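PDB 2G4R: molybdopterin biosynthesis Mog protein from Mycobacterium tuberculosis, which probably binds molybdopterin and takes part in the biosynthesis of the molybdenum cofactor. Local coordinates for residues Thr3-Ile8 with His35-Val40. Numbering follows the deposited sequence.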
ATOM      1  N   THR A   3     -22.189   7.934  18.464  1.00 55.26           N
ATOM      2  CA  THR A   3     -21.038   8.671  17.837  1.00 54.04           C
ATOM      3  C   THR A   3     -19.781   8.553  18.755  1.00 53.92           C
ATOM      4  O   THR A   3     -19.743   9.170  19.830  1.00 55.61           O
ATOM      5  CB  THR A   3     -21.414  10.187  17.543  1.00 54.35           C
ATOM      6  OG1 THR A   3     -22.819  10.361  17.262  1.00 52.40           O
ATOM      7  CG2 THR A   3     -20.693  10.665  16.366  1.00 55.39           C
ATOM      8  N   ARG A   4     -18.784   7.737  18.366  1.00 52.93           N
ATOM      9  CA  ARG A   4     -17.524   7.565  19.156  1.00 50.97           C
ATOM     10  C   ARG A   4     -16.353   6.815  18.437  1.00 48.59           C
ATOM     11  O   ARG A   4     -15.219   7.301  18.510  1.00 48.71           O
ATOM     12  CB  ARG A   4     -17.817   6.898  20.524  1.00 51.85           C
ATOM     13  CG  ARG A   4     -16.593   6.222  21.221  1.00 54.02           C
ATOM     14  CD  ARG A   4     -16.905   4.838  21.793  1.00 55.36           C
ATOM     15  NE  ARG A   4     -17.968   4.909  22.793  1.00 65.31           N
ATOM     16  CZ  ARG A   4     -17.812   5.250  24.080  1.00 69.16           C
ATOM     17  NH1 ARG A   4     -16.616   5.561  24.590  1.00 68.18           N
ATOM     18  NH2 ARG A   4     -18.880   5.284  24.870  1.00 67.75           N
ATOM     19  N   SER A   5     -16.586   5.661  17.783  1.00 45.20           N
ATOM     20  CA  SER A   5     -15.478   4.880  17.131  1.00 43.28           C
ATOM     21  C   SER A   5     -15.653   4.574  15.643  1.00 40.44           C
ATOM     22  O   SER A   5     -16.742   4.209  15.195  1.00 38.54           O
ATOM     23  CB  SER A   5     -15.207   3.566  17.869  1.00 42.71           C
ATOM     24  OG  SER A   5     -16.194   2.584  17.605  1.00 46.62           O
ATOM     25  N   ALA A   6     -14.582   4.719  14.864  1.00 37.94           N
ATOM     26  CA  ALA A   6     -14.721   4.597  13.416  1.00 36.98           C
ATOM     27  C   ALA A   6     -13.435   4.129  12.756  1.00 36.09           C
ATOM     28  O   ALA A   6     -12.339   4.223  13.360  1.00 34.08           O
ATOM     29  CB  ALA A   6     -15.211   5.966  12.785  1.00 36.78           C
ATOM     30  N   ARG A   7     -13.595   3.585  11.541  1.00 33.05           N
ATOM     31  CA  ARG A   7     -12.523   3.425  10.603  1.00 33.74           C
ATOM     32  C   ARG A   7     -12.839   3.988   9.219  1.00 31.26           C
ATOM     33  O   ARG A   7     -13.982   4.019   8.789  1.00 29.36           O
ATOM     34  CB  ARG A   7     -12.189   1.975  10.469  1.00 33.08           C
ATOM     35  CG  ARG A   7     -11.591   1.436  11.741  1.00 35.55           C
ATOM     36  CD  ARG A   7     -10.986   0.109  11.568  1.00 39.86           C
ATOM     37  NE  ARG A   7     -10.379  -0.406  12.806  1.00 43.87           N
ATOM     38  CZ  ARG A   7      -9.878  -1.636  12.915  1.00 47.50           C
ATOM     39  NH1 ARG A   7      -9.848  -2.463  11.859  1.00 44.38           N
ATOM     40  NH2 ARG A   7      -9.391  -2.048  14.086  1.00 49.55           N
ATOM     41  N   ILE A   8     -11.758   4.277   8.495  1.00 31.22           N
ATOM     42  CA  ILE A   8     -11.749   4.807   7.161  1.00 30.01           C
ATOM     43  C   ILE A   8     -10.952   3.873   6.274  1.00 29.25           C
ATOM     44  O   ILE A   8      -9.800   3.537   6.547  1.00 26.97           O
ATOM     45  CB  ILE A   8     -11.053   6.188   7.110  1.00 30.79           C
ATOM     46  CG1 ILE A   8     -11.746   7.182   8.030  1.00 28.47           C
ATOM     47  CG2 ILE A   8     -11.081   6.766   5.692  1.00 30.71           C
ATOM     48  CD1 ILE A   8     -10.913   8.469   8.210  1.00 31.23           C
ATOM     49  N   HIS A  35     -17.381  15.309  14.341  1.00 44.71           N
ATOM     50  CA  HIS A  35     -18.604  14.623  14.784  1.00 45.57           C
ATOM     51  C   HIS A  35     -18.384  13.624  15.936  1.00 45.71           C
ATOM     52  O   HIS A  35     -19.113  12.647  16.078  1.00 44.42           O
ATOM     53  CB  HIS A  35     -19.280  13.932  13.581  1.00 45.81           C
ATOM     54  CG  HIS A  35     -19.868  14.887  12.594  1.00 46.26           C
ATOM     55  ND1 HIS A  35     -19.109  15.566  11.662  1.00 52.63           N
ATOM     56  CD2 HIS A  35     -21.146  15.296  12.399  1.00 50.30           C
ATOM     57  CE1 HIS A  35     -19.892  16.353  10.941  1.00 42.87           C
ATOM     58  NE2 HIS A  35     -21.130  16.209  11.371  1.00 48.71           N
ATOM     59  N   GLY A  36     -17.386  13.873  16.773  1.00 46.94           N
ATOM     60  CA  GLY A  36     -17.254  13.130  18.029  1.00 47.53           C
ATOM     61  C   GLY A  36     -16.439  11.857  17.964  1.00 48.70           C
ATOM     62  O   GLY A  36     -16.402  11.063  18.910  1.00 49.33           O
ATOM     63  N   PHE A  37     -15.777  11.641  16.842  1.00 48.54           N
ATOM     64  CA  PHE A  37     -14.818  10.584  16.784  1.00 48.74           C
ATOM     65  C   PHE A  37     -13.496  11.288  17.001  1.00 50.11           C
ATOM     66  O   PHE A  37     -13.429  12.506  17.208  1.00 51.27           O
ATOM     67  CB  PHE A  37     -14.889   9.887  15.424  1.00 47.61           C
ATOM     68  CG  PHE A  37     -16.255   9.394  15.093  1.00 42.39           C
ATOM     69  CD1 PHE A  37     -17.235  10.267  14.658  1.00 40.15           C
ATOM     70  CD2 PHE A  37     -16.574   8.048  15.238  1.00 45.50           C
ATOM     71  CE1 PHE A  37     -18.510   9.798  14.371  1.00 41.96           C
ATOM     72  CE2 PHE A  37     -17.836   7.576  14.948  1.00 41.77           C
ATOM     73  CZ  PHE A  37     -18.805   8.446  14.513  1.00 41.07           C
ATOM     74  N   SER A  38     -12.427  10.539  16.962  1.00 51.46           N
ATOM     75  CA  SER A  38     -11.115  11.164  16.828  1.00 51.70           C
ATOM     76  C   SER A  38     -10.168  10.049  17.099  1.00 51.64           C
ATOM     77  O   SER A  38     -10.590   8.996  17.573  1.00 53.02           O
ATOM     78  CB  SER A  38     -10.882  12.302  17.844  1.00 52.89           C
ATOM     79  OG  SER A  38     -11.052  11.848  19.192  1.00 54.82           O
ATOM     80  N   SER A  39      -8.919  10.192  16.697  1.00 50.74           N
ATOM     81  CA  SER A  39      -8.533  10.816  15.462  1.00 48.17           C
ATOM     82  C   SER A  39      -8.349   9.518  14.718  1.00 47.10           C
ATOM     83  O   SER A  39      -7.667   8.590  15.219  1.00 47.43           O
ATOM     84  CB  SER A  39      -7.206  11.568  15.616  1.00 49.95           C
ATOM     85  OG  SER A  39      -6.394  10.965  16.630  1.00 52.07           O
ATOM     86  N   VAL A  40      -8.995   9.404  13.568  1.00 44.29           N
ATOM     87  CA  VAL A  40      -8.935   8.181  12.800  1.00 42.63           C
ATOM     88  C   VAL A  40      -8.034   8.453  11.618  1.00 41.23           C
ATOM     89  O   VAL A  40      -8.153   9.520  10.961  1.00 42.19           O
ATOM     90  CB  VAL A  40     -10.360   7.792  12.333  1.00 40.79           C
ATOM     91  CG1 VAL A  40     -10.347   6.466  11.638  1.00 45.04           C
ATOM     92  CG2 VAL A  40     -11.299   7.751  13.502  1.00 44.17           C
TER
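Phe37 and Val40 pack against the backbone of Arg4-Arg7 and the side chains of Ala6 and Ile8 where a beta-alpha-beta crossover closes: strand 6-11 leads through helix 24-34 to the parallel edge strand 43-45, and residues 35-40 belong to the loop that returns from the helix. The contact lies at the surface of the alpha/beta domain and is made by van der Waals packing.

The aromatic part centres on Phe37. With CG anti to its own carbonyl carbon (chi1 -55°), the ring reaches across to the chain at Arg4-Ala6. Arg4 N sits over one face, displaced toward the rim and 3.6 Å from Phe37 CE2. Phe37 CD2 lies 3.4 Å from Arg4 C, and the methyl CB of Ala6 approaches the same CD2 obliquely at 3.5 Å. Leu32 of helix 24-34 and Leu146 of helix 146-153 also touch this buried side chain.

Thr3 OG1 hydrogen-bonds to Asp147 OD1, and His35 ND1 to Trp31 O, the Trp31 ring also stacking with the imidazole. Ser5 and Arg7 pair through their backbones with strand 65-69, and Ile8 pairs with Gln43.

The aliphatic part belongs to Val40, which follows the cis peptide between Ser38 and Ser39. CG1, anti to the backbone N (chi1 -175°), is directed at the strand, 3.9 Å from both Arg7 CA and Ile8 CG1. Both methyls of Val40 border one carbonyl oxygen, Ala6 O, with CG1 at 3.5 Å and CG2 at 3.7 Å.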